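Methylaspartate ammonia-lyase (Citrobacter amalonaticus, PDB 1KKO) catalyses the reversible elimination of ammonia from (2S,3S)-3-methyl-L-aspartate to give mesaconate, using magnesium as cofactor. Local coordinates at residues P38-P41 with G42-S45; D107-L110 with P111-F115; D182-L186 with K187-V191; R212-V215 with R216-D220. All coordinates share one frame; numbering follows the deposited sequence.

The four contacts follow one another along the chain, each a local contact within one continuous stretch; none nests in or crosses another. Contact 1 closes a turn in the long loop between strands 33-34 and 47-59 of the N-terminal domain. Contact 2, still in that domain, starts helix 110-118 after the loop from helix 86-101. The chain then enters the TIM barrel, where contact 3 ends helix 179-186 and turns it toward strand 191-194. Contact 4 lies within the next long barrel helix, 209-225, which packs on that strand, on 234-238 and on helix 179-186. Contacts 3 and 4 are neighbours, about 5 Å apart at their nearest atoms.

Contact 1 of 4, residues P38-P41 with G42-S45; sequences PVTP and GFTS
From T40 to F43 the backbone makes a type II beta turn, closed by F43 N donating to T40 O at 3.1 Å, so that 42-45 runs back almost antiparallel to 38-41. At the corner G42 takes a phi of 100°, the positive value called for at the third place of such a turn, and with no beta-carbon it sits beside P41 O without a clash. T40 and F43 flank the turn side by side, pointing the same way. T40 CB rests 3.7 Å from F43 CD2. The methyl, T40 CG2, lies 3.9 Å from F43 CE2; it stands anti to the backbone N (OG1 at chi1 -64°), an arrangement that turns OG1 toward D19, whose OD1 it meets in a hydrogen bond. The turn belongs to the N-terminal domain of an enolase-superfamily enzyme, in the loop between strands 33-34 and 47-59. The F43 side chain, packed also on L83 and D19, is about 11 Å from the side chain of T360, a residue assigned to substrate binding, consistent with a loop lying toward the mouth of the barrel. Farther from the corner, P38 closes over the returning arm: its CB is 3.7 Å from F43 CB. P38 CG comes up against the backbone, 3.4 Å from F43 O. One water bridges the two arms, donating to T40 O at 2.6 Å and to F43 O at 2.8 Å, and T40 O is thereby gripped twice, by this water and by F43 N.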
loop_
_atom_site.group_PDB
_atom_site.type_symbol
_atom_site.label_atom_id
_atom_site.label_comp_id
_atom_site.label_asym_id
_atom_site.label_seq_id
_atom_site.Cartn_x
_atom_site.Cartn_y
_atom_site.Cartn_z
ATOM N N PRO A 38 -17.440 -4.116 22.282
ATOM C CA PRO A 38 -18.104 -3.902 21.004
ATOM C C PRO A 38 -19.581 -4.210 21.176
ATOM O O PRO A 38 -19.946 -4.848 22.170
ATOM C CB PRO A 38 -17.437 -4.930 20.083
ATOM C CG PRO A 38 -17.017 -6.004 20.974
ATOM C CD PRO A 38 -16.691 -5.380 22.311
ATOM N N VAL A 39 -20.404 -3.743 20.244
ATOM C CA VAL A 39 -21.849 -4.004 20.264
ATOM C C VAL A 39 -22.344 -4.661 18.972
ATOM O O VAL A 39 -23.398 -5.292 18.958
ATOM C CB VAL A 39 -22.669 -2.715 20.521
ATOM C CG1 VAL A 39 -22.349 -2.139 21.895
ATOM C CG2 VAL A 39 -22.452 -1.680 19.418
ATOM N N THR A 40 -21.582 -4.530 17.891
ATOM C CA THR A 40 -21.988 -5.076 16.602
ATOM C C THR A 40 -21.697 -6.569 16.529
ATOM O O THR A 40 -20.611 -7.023 16.889
ATOM C CB THR A 40 -21.262 -4.329 15.483
ATOM O OG1 THR A 40 -21.666 -2.949 15.481
ATOM C CG2 THR A 40 -21.672 -4.863 14.101
ATOM N N PRO A 41 -22.678 -7.337 16.063
ATOM C CA PRO A 41 -22.529 -8.792 15.992
ATOM C C PRO A 41 -21.283 -9.192 15.212
ATOM O O PRO A 41 -21.003 -8.601 14.174
ATOM C CB PRO A 41 -23.790 -9.262 15.252
ATOM C CG PRO A 41 -24.716 -8.110 15.192
ATOM C CD PRO A 41 -23.976 -6.873 15.552
ATOM N N GLY A 42 -20.556 -10.172 15.728
ATOM C CA GLY A 42 -19.350 -10.667 15.090
ATOM C C GLY A 42 -18.099 -10.087 15.718
ATOM O O GLY A 42 -17.074 -10.760 15.823
ATOM N N PHE A 43 -18.187 -8.837 16.160
ATOM C CA PHE A 43 -17.028 -8.169 16.742
ATOM C C PHE A 43 -16.734 -8.651 18.148
ATOM O O PHE A 43 -17.632 -8.721 19.002
ATOM C CB PHE A 43 -17.226 -6.659 16.779
ATOM C CG PHE A 43 -17.038 -5.984 15.453
ATOM C CD1 PHE A 43 -15.842 -5.345 15.148
ATOM C CD2 PHE A 43 -18.061 -5.974 14.519
ATOM C CE1 PHE A 43 -15.678 -4.709 13.934
ATOM C CE2 PHE A 43 -17.902 -5.350 13.307
ATOM C CZ PHE A 43 -16.709 -4.709 13.008
ATOM N N THR A 44 -15.480 -8.997 18.387
ATOM C CA THR A 44 -15.045 -9.352 19.731
ATOM C C THR A 44 -14.220 -8.222 20.353
ATOM O O THR A 44 -13.939 -8.251 21.541
ATOM C CB THR A 44 -14.267 -10.665 19.755
ATOM O OG1 THR A 44 -13.276 -10.668 18.720
ATOM C CG2 THR A 44 -15.171 -11.840 19.420
ATOM N N SER A 45 -13.826 -7.240 19.542
ATOM C CA SER A 45 -13.173 -6.015 20.025
ATOM C C SER A 45 -13.729 -4.877 19.179
ATOM O O SER A 45 -14.228 -5.117 18.084
ATOM C CB SER A 45 -11.656 -6.053 19.873
ATOM O OG SER A 45 -11.076 -7.052 20.677
HETATM O O HOH W 1 -20.004 -7.245 19.444
#

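Contact 2 of 4, residues D107-L110 with P111-F115; sequences DAFL and PNARF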
loop_
_atom_site.group_PDB
_atom_site.type_symbol
_atom_site.label_atom_id
_atom_site.label_comp_id
_atom_site.label_asym_id
_atom_site.label_seq_id
_atom_site.Cartn_x
_atom_site.Cartn_y
_atom_site.Cartn_z
ATOM N N ASP A 107 -13.199 -19.769 -20.018
ATOM C CA ASP A 107 -13.117 -19.039 -21.273
ATOM C C ASP A 107 -13.978 -17.785 -21.245
ATOM O O ASP A 107 -13.682 -16.827 -21.931
ATOM C CB ASP A 107 -13.539 -19.904 -22.448
ATOM C CG ASP A 107 -12.470 -20.881 -22.855
ATOM O OD1 ASP A 107 -11.342 -20.824 -22.301
ATOM O OD2 ASP A 107 -12.675 -21.743 -23.743
ATOM N N ALA A 108 -15.058 -17.826 -20.473
ATOM C CA ALA A 108 -15.882 -16.658 -20.247
ATOM C C ALA A 108 -15.897 -16.360 -18.755
ATOM O O ALA A 108 -15.609 -17.231 -17.932
ATOM C CB ALA A 108 -17.301 -16.890 -20.761
ATOM N N PHE A 109 -16.281 -15.133 -18.435
ATOM C CA PHE A 109 -16.349 -14.664 -17.057
ATOM C C PHE A 109 -17.747 -14.602 -16.459
ATOM O O PHE A 109 -17.976 -15.094 -15.364
ATOM C CB PHE A 109 -15.724 -13.278 -16.995
ATOM C CG PHE A 109 -15.973 -12.536 -15.707
ATOM C CD1 PHE A 109 -15.525 -13.046 -14.505
ATOM C CD2 PHE A 109 -16.616 -11.316 -15.706
ATOM C CE1 PHE A 109 -15.743 -12.358 -13.326
ATOM C CE2 PHE A 109 -16.818 -10.631 -14.535
ATOM C CZ PHE A 109 -16.379 -11.150 -13.344
ATOM N N LEU A 110 -18.686 -14.020 -17.200
ATOM C CA LEU A 110 -19.996 -13.723 -16.629
ATOM C C LEU A 110 -20.783 -14.915 -16.093
ATOM O O LEU A 110 -21.328 -14.829 -15.005
ATOM C CB LEU A 110 -20.851 -12.941 -17.626
ATOM C CG LEU A 110 -20.897 -11.427 -17.441
ATOM C CD1 LEU A 110 -21.685 -10.795 -18.574
ATOM C CD2 LEU A 110 -21.520 -11.048 -16.091
ATOM N N PRO A 111 -20.895 -16.019 -16.833
ATOM C CA PRO A 111 -21.623 -17.169 -16.296
ATOM C C PRO A 111 -21.052 -17.622 -14.955
ATOM O O PRO A 111 -21.800 -17.896 -14.028
ATOM C CB PRO A 111 -21.481 -18.234 -17.393
ATOM C CG PRO A 111 -21.277 -17.471 -18.606
ATOM C CD PRO A 111 -20.443 -16.258 -18.214
ATOM N N ASN A 112 -19.727 -17.677 -14.831
ATOM C CA ASN A 112 -19.136 -18.080 -13.562
ATOM C C ASN A 112 -19.419 -17.056 -12.457
ATOM O O ASN A 112 -19.706 -17.411 -11.316
ATOM C CB ASN A 112 -17.625 -18.240 -13.699
ATOM C CG ASN A 112 -17.230 -19.446 -14.506
ATOM O OD1 ASN A 112 -17.989 -20.413 -14.607
ATOM N ND2 ASN A 112 -16.000 -19.430 -15.025
ATOM N N ALA A 113 -19.302 -15.784 -12.802
ATOM C CA ALA A 113 -19.575 -14.736 -11.817
ATOM C C ALA A 113 -21.012 -14.820 -11.308
ATOM O O ALA A 113 -21.260 -14.727 -10.105
ATOM C CB ALA A 113 -19.310 -13.377 -12.409
ATOM N N ARG A 114 -21.959 -15.014 -12.226
ATOM C CA ARG A 114 -23.360 -15.150 -11.845
ATOM C C ARG A 114 -23.600 -16.383 -10.981
ATOM O O ARG A 114 -24.338 -16.331 -9.995
ATOM C CB ARG A 114 -24.246 -15.225 -13.081
ATOM C CG ARG A 114 -24.456 -13.894 -13.768
ATOM C CD ARG A 114 -25.566 -13.957 -14.814
ATOM N NE ARG A 114 -25.128 -14.680 -16.003
ATOM C CZ ARG A 114 -24.734 -14.101 -17.130
ATOM N NH1 ARG A 114 -24.749 -12.779 -17.248
ATOM N NH2 ARG A 114 -24.326 -14.847 -18.153
ATOM N N PHE A 115 -22.950 -17.490 -11.321
ATOM C CA PHE A 115 -23.139 -18.711 -10.562
ATOM C C PHE A 115 -22.782 -18.503 -9.105
ATOM O O PHE A 115 -23.564 -18.805 -8.215
ATOM C CB PHE A 115 -22.333 -19.867 -11.149
ATOM C CG PHE A 115 -22.336 -21.086 -10.286
ATOM C CD1 PHE A 115 -23.386 -21.988 -10.340
ATOM C CD2 PHE A 115 -21.313 -21.325 -9.396
ATOM C CE1 PHE A 115 -23.397 -23.094 -9.534
ATOM C CE2 PHE A 115 -21.330 -22.432 -8.584
ATOM C CZ PHE A 115 -22.377 -23.320 -8.663
HETATM O O HOH W 2 -14.274 -17.100 -15.347
HETATM O O HOH W 3 -18.110 -18.108 -17.064
#
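A113 CB sits over one face of the F109 ring, 4.1 Å from its centroid and 24° off the normal, a CH-pi contact displaced toward the rim. The methyl is 3.8 Å from F109 CZ, and the ring reaches it because F109 CG is anti to the backbone N, which brings the phenyl alongside A113 in the first turn of helix 110-118. The ring also packs on L138, L139 and T142 of helix 128-146, on V153, and on W158, I338 and H339. Next to this core the L110-P111 linkage holds L110 CB 3.4 Å from P111 CD, a short spacing set largely by the peptide bond between them. R114, one turn on, bends at chi3 (-74°) and folds back, laying a face of its guanidinium over L110 CB. Its NH1 ends 3.8 Å from L110 CD2. Two backbone bonds build the turn: A113 N to F109 O at 3.0 Å, and R114 N to L110 O at 2.9 Å, the latter nearly straight (169°). Toward the polar edge, A108 O accepts from two waters. One of these accepts in turn from N112 ND2 at 2.9 Å; the other, held only weakly by A108 O, accepts the backbone N-H of N112, 2.8 Å from its N. The N112 amide is also fixed by R104 at OD1 and by D105 O at ND2. At the start of the helix the carboxylate of E157 accepts from the backbone N of F109 and of L110. Negative charge placed among the N-H groups that open a helix is probably favourable there, while water serves the N-H of N112.

Contact 3 of 4, residues D182-L186 with K187-V191; sequences DKMIL and KGVDV
A Schellman motif ends helix 179-186, with G188 as the C-prime residue and M184 joined to V189 across the turn. V189 N reaches back to M184 O at 3.0 Å in an almost straight bond (174°). Inside it, G188 N donates to I185 O at 3.1 Å, arriving from above the carbonyl plane (68° out of it) and not on a lone pair. The positive phi of G188, 55°, lets the chain reverse here. Before the turn, K187 N still makes the helical bond to K183 O at 3.0 Å and a second, weak one to M184 O at 3.3 Å. The apolar contact that commonly accompanies this motif is present: V189 CG2 crosses against selenomethionine M184, 3.9 Å from its CB. V189 CG1 stands anti to the backbone N, and CG2, held beside that N, is brought to 3.4 Å from M184 O, covering the carbonyl its own N-H binds. In the TIM barrel this turn joins the helix to strand 191-194, part of the beta-alpha-beta crossover that starts at strand 169-170. Beyond CG the M184 side chain runs extended, away from the turn, onto L192, P193 and F391, and it lies about 6 Å from the side chain of the substrate-binding Q172. K183 and K187 send extended chains away from the turn to share one carboxylate, D392, in salt bridges to its two oxygens. K187 NZ also donates to S13 O and F15 O of the second subunit, and K187 makes a cation-pi contact with Y16 of that subunit, placing this helix end at the dimer interface.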
loop_
_atom_site.group_PDB
_atom_site.type_symbol
_atom_site.label_atom_id
_atom_site.label_comp_id
_atom_site.label_asym_id
_atom_site.label_seq_id
_atom_site.Cartn_x
_atom_site.Cartn_y
_atom_site.Cartn_z
ATOM N N ASP A 182 -1.622 17.889 1.979
ATOM C CA ASP A 182 -0.329 18.268 1.411
ATOM C C ASP A 182 0.211 17.159 0.515
ATOM O O ASP A 182 0.700 17.425 -0.583
ATOM C CB ASP A 182 0.697 18.554 2.502
ATOM C CG ASP A 182 0.384 19.793 3.297
ATOM O OD1 ASP A 182 -0.539 20.544 2.914
ATOM O OD2 ASP A 182 1.026 20.076 4.336
ATOM N N LYS A 183 0.124 15.915 0.991
ATOM C CA LYS A 183 0.553 14.768 0.201
ATOM C C LYS A 183 -0.181 14.722 -1.126
ATOM O O LYS A 183 0.409 14.521 -2.180
ATOM C CB LYS A 183 0.255 13.465 0.939
ATOM C CG LYS A 183 1.102 13.161 2.144
ATOM C CD LYS A 183 0.725 11.766 2.617
ATOM C CE LYS A 183 1.532 11.254 3.789
ATOM N NZ LYS A 183 0.975 9.921 4.191
HETATM N N MSE A 184 -1.487 14.923 -1.059
HETATM C CA MSE A 184 -2.335 14.844 -2.237
HETATM C C MSE A 184 -2.043 15.955 -3.235
HETATM O O MSE A 184 -2.063 15.725 -4.441
HETATM C CB MSE A 184 -3.791 14.841 -1.814
HETATM C CG MSE A 184 -4.183 13.497 -1.252
HETATM SE SE MSE A 184 -5.959 13.452 -0.518
HETATM C CE MSE A 184 -5.747 12.110 0.819
ATOM N N ILE A 185 -1.747 17.150 -2.734
ATOM C CA ILE A 185 -1.372 18.251 -3.621
ATOM C C ILE A 185 -0.025 17.935 -4.278
ATOM O O ILE A 185 0.141 18.095 -5.490
ATOM C CB ILE A 185 -1.296 19.585 -2.855
ATOM C CG1 ILE A 185 -2.683 20.003 -2.373
ATOM C CG2 ILE A 185 -0.663 20.659 -3.725
ATOM C CD1 ILE A 185 -2.662 21.028 -1.267
ATOM N N LEU A 186 0.932 17.451 -3.487
ATOM C CA LEU A 186 2.244 17.095 -4.034
ATOM C C LEU A 186 2.126 16.062 -5.137
ATOM O O LEU A 186 2.929 16.057 -6.062
ATOM C CB LEU A 186 3.188 16.561 -2.957
ATOM C CG LEU A 186 3.771 17.601 -2.004
ATOM C CD1 LEU A 186 4.573 16.964 -0.892
ATOM C CD2 LEU A 186 4.626 18.587 -2.786
ATOM N N LYS A 187 1.151 15.161 -5.016
ATOM C CA LYS A 187 0.964 14.089 -5.996
ATOM C C LYS A 187 -0.177 14.342 -6.994
ATOM O O LYS A 187 -0.629 13.421 -7.671
ATOM C CB LYS A 187 0.839 12.743 -5.279
ATOM C CG LYS A 187 2.174 12.362 -4.639
ATOM C CD LYS A 187 2.186 11.032 -3.939
ATOM C CE LYS A 187 3.599 10.645 -3.527
ATOM N NZ LYS A 187 3.631 9.401 -2.681
ATOM N N GLY A 188 -0.606 15.603 -7.091
ATOM C CA GLY A 188 -1.556 16.056 -8.096
ATOM C C GLY A 188 -2.866 15.303 -8.142
ATOM O O GLY A 188 -3.431 15.079 -9.211
ATOM N N VAL A 189 -3.392 14.962 -6.976
ATOM C CA VAL A 189 -4.585 14.130 -6.922
ATOM C C VAL A 189 -5.802 14.858 -7.496
ATOM O O VAL A 189 -6.009 16.043 -7.239
ATOM C CB VAL A 189 -4.811 13.622 -5.493
ATOM C CG1 VAL A 189 -6.088 12.822 -5.381
ATOM C CG2 VAL A 189 -3.632 12.759 -5.079
ATOM N N ASP A 190 -6.607 14.151 -8.279
ATOM C CA ASP A 190 -7.733 14.779 -8.975
ATOM C C ASP A 190 -8.860 15.240 -8.056
ATOM O O ASP A 190 -9.496 16.259 -8.322
ATOM C CB ASP A 190 -8.349 13.818 -9.993
ATOM C CG ASP A 190 -7.337 13.215 -10.940
ATOM O OD1 ASP A 190 -6.588 13.969 -11.599
ATOM O OD2 ASP A 190 -7.253 11.985 -11.101
ATOM N N VAL A 191 -9.142 14.462 -7.013
ATOM C CA VAL A 191 -10.259 14.713 -6.118
ATOM C C VAL A 191 -9.778 14.434 -4.697
ATOM O O VAL A 191 -9.079 13.444 -4.467
ATOM C CB VAL A 191 -11.451 13.797 -6.455
ATOM C CG1 VAL A 191 -12.683 14.211 -5.644
ATOM C CG2 VAL A 191 -11.758 13.810 -7.954
#

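Contact 4 of 4, residues R212-V215 with R216-D220; sequences REYV and RWLSD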
loop_
_atom_site.group_PDB
_atom_site.type_symbol
_atom_site.label_atom_id
_atom_site.label_comp_id
_atom_site.label_asym_id
_atom_site.label_seq_id
_atom_site.Cartn_x
_atom_site.Cartn_y
_atom_site.Cartn_z
ATOM N N ARG A 212 -16.871 24.485 7.813
ATOM C CA ARG A 212 -16.748 25.675 6.985
ATOM C C ARG A 212 -15.299 26.154 6.945
ATOM O O ARG A 212 -14.744 26.431 5.879
ATOM C CB ARG A 212 -17.631 26.795 7.525
ATOM C CG ARG A 212 -17.501 28.068 6.729
ATOM C CD ARG A 212 -18.329 29.214 7.265
ATOM N NE ARG A 212 -19.702 28.782 7.440
ATOM C CZ ARG A 212 -20.553 28.572 6.450
ATOM N NH1 ARG A 212 -20.193 28.778 5.185
ATOM N NH2 ARG A 212 -21.777 28.154 6.726
ATOM N N GLU A 213 -14.693 26.222 8.122
ATOM C CA GLU A 213 -13.322 26.677 8.259
ATOM C C GLU A 213 -12.360 25.687 7.599
ATOM O O GLU A 213 -11.355 26.087 7.018
ATOM C CB GLU A 213 -13.006 26.913 9.735
ATOM C CG GLU A 213 -13.914 27.995 10.311
ATOM C CD GLU A 213 -13.422 28.598 11.608
ATOM O OE1 GLU A 213 -12.220 28.922 11.692
ATOM O OE2 GLU A 213 -14.250 28.768 12.535
ATOM N N TYR A 214 -12.688 24.402 7.670
ATOM C CA TYR A 214 -11.861 23.395 7.016
ATOM C C TYR A 214 -11.889 23.524 5.487
ATOM O O TYR A 214 -10.850 23.416 4.831
ATOM C CB TYR A 214 -12.281 21.987 7.429
ATOM C CG TYR A 214 -11.431 20.954 6.727
ATOM C CD1 TYR A 214 -10.114 20.738 7.116
ATOM C CD2 TYR A 214 -11.918 20.237 5.639
ATOM C CE1 TYR A 214 -9.320 19.829 6.462
ATOM C CE2 TYR A 214 -11.130 19.320 4.990
ATOM C CZ TYR A 214 -9.831 19.126 5.396
ATOM O OH TYR A 214 -9.050 18.205 4.727
ATOM N N VAL A 215 -13.066 23.751 4.905
ATOM C CA VAL A 215 -13.153 23.880 3.459
ATOM C C VAL A 215 -12.307 25.060 2.999
ATOM O O VAL A 215 -11.619 24.989 1.980
ATOM C CB VAL A 215 -14.601 24.028 2.961
ATOM C CG1 VAL A 215 -14.629 24.230 1.465
ATOM C CG2 VAL A 215 -15.414 22.794 3.316
ATOM N N ARG A 216 -12.359 26.152 3.758
ATOM C CA ARG A 216 -11.582 27.336 3.428
ATOM C C ARG A 216 -10.090 27.041 3.534
ATOM O O ARG A 216 -9.304 27.444 2.673
ATOM C CB ARG A 216 -11.962 28.492 4.356
ATOM C CG ARG A 216 -11.250 29.795 4.036
ATOM C CD ARG A 216 -11.518 30.301 2.646
ATOM N NE ARG A 216 -10.416 31.103 2.135
ATOM C CZ ARG A 216 -10.561 32.134 1.315
ATOM N NH1 ARG A 216 -11.769 32.496 0.897
ATOM N NH2 ARG A 216 -9.490 32.802 0.909
ATOM N N TRP A 217 -9.709 26.344 4.599
ATOM C CA TRP A 217 -8.319 25.968 4.792
ATOM C C TRP A 217 -7.864 25.106 3.620
ATOM O O TRP A 217 -6.770 25.272 3.092
ATOM C CB TRP A 217 -8.119 25.196 6.091
ATOM C CG TRP A 217 -6.710 24.753 6.221
ATOM C CD1 TRP A 217 -5.675 25.469 6.744
ATOM C CD2 TRP A 217 -6.146 23.531 5.740
ATOM N NE1 TRP A 217 -4.506 24.756 6.649
ATOM C CE2 TRP A 217 -4.768 23.559 6.036
ATOM C CE3 TRP A 217 -6.669 22.395 5.112
ATOM C CZ2 TRP A 217 -3.909 22.509 5.711
ATOM C CZ3 TRP A 217 -5.815 21.359 4.791
ATOM C CH2 TRP A 217 -4.455 21.419 5.098
ATOM N N LEU A 218 -8.736 24.188 3.218
ATOM C CA LEU A 218 -8.454 23.243 2.149
ATOM C C LEU A 218 -8.248 23.934 0.805
ATOM O O LEU A 218 -7.239 23.717 0.131
ATOM C CB LEU A 218 -9.603 22.241 2.083
ATOM C CG LEU A 218 -9.651 21.274 0.910
ATOM C CD1 LEU A 218 -8.392 20.432 0.851
ATOM C CD2 LEU A 218 -10.885 20.411 1.060
ATOM N N SER A 219 -9.191 24.780 0.409
ATOM C CA SER A 219 -9.035 25.492 -0.854
ATOM C C SER A 219 -7.833 26.450 -0.801
ATOM O O SER A 219 -7.091 26.567 -1.774
ATOM C CB SER A 219 -10.315 26.212 -1.256
ATOM O OG SER A 219 -10.733 27.100 -0.250
ATOM N N ASP A 220 -7.635 27.116 0.333
ATOM C CA ASP A 220 -6.463 27.982 0.500
ATOM C C ASP A 220 -5.168 27.181 0.310
ATOM O O ASP A 220 -4.240 27.632 -0.358
ATOM C CB ASP A 220 -6.432 28.607 1.901
ATOM C CG ASP A 220 -7.218 29.905 2.002
ATOM O OD1 ASP A 220 -7.553 30.500 0.961
ATOM O OD2 ASP A 220 -7.532 30.390 3.105
#
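R212 O takes the N-H of R216 at 3.2 Å, and R212's own guanidinium points away to S260. E213 gives only its backbone to the contact, with E213 O accepting from W217 N at 2.9 Å. Y214 does more: its O receives L218 N at 2.8 Å, and its ring, with CG anti to the backbone N (chi1 179°), extends alongside the next turn between W217 and L218. Y214 CE1 comes 3.9 Å from W217 CE3, the two rings near parallel (25°) yet slid apart, so they barely overlap. On its other flank, Y214 CE2 is 4.1 Å from L218 CD2, and its hydroxyl, OH, is hydrogen-bonded to R177 O. V215 O accepts S219 N at 2.9 Å, while V215 and L218 pack on I237 of strand 234-238. Opposite charges meet one turn on, where R216 NE donates to D220 OD2 at 3.1 Å almost straight (178°), in the guanidinium plane. This part of helix 209-225 of the TIM barrel is amphipathic: Y214, V215 and L218 pack it against strands 191-194 and 234-238, while the R216-D220 salt bridge joins successive turns along its more polar side.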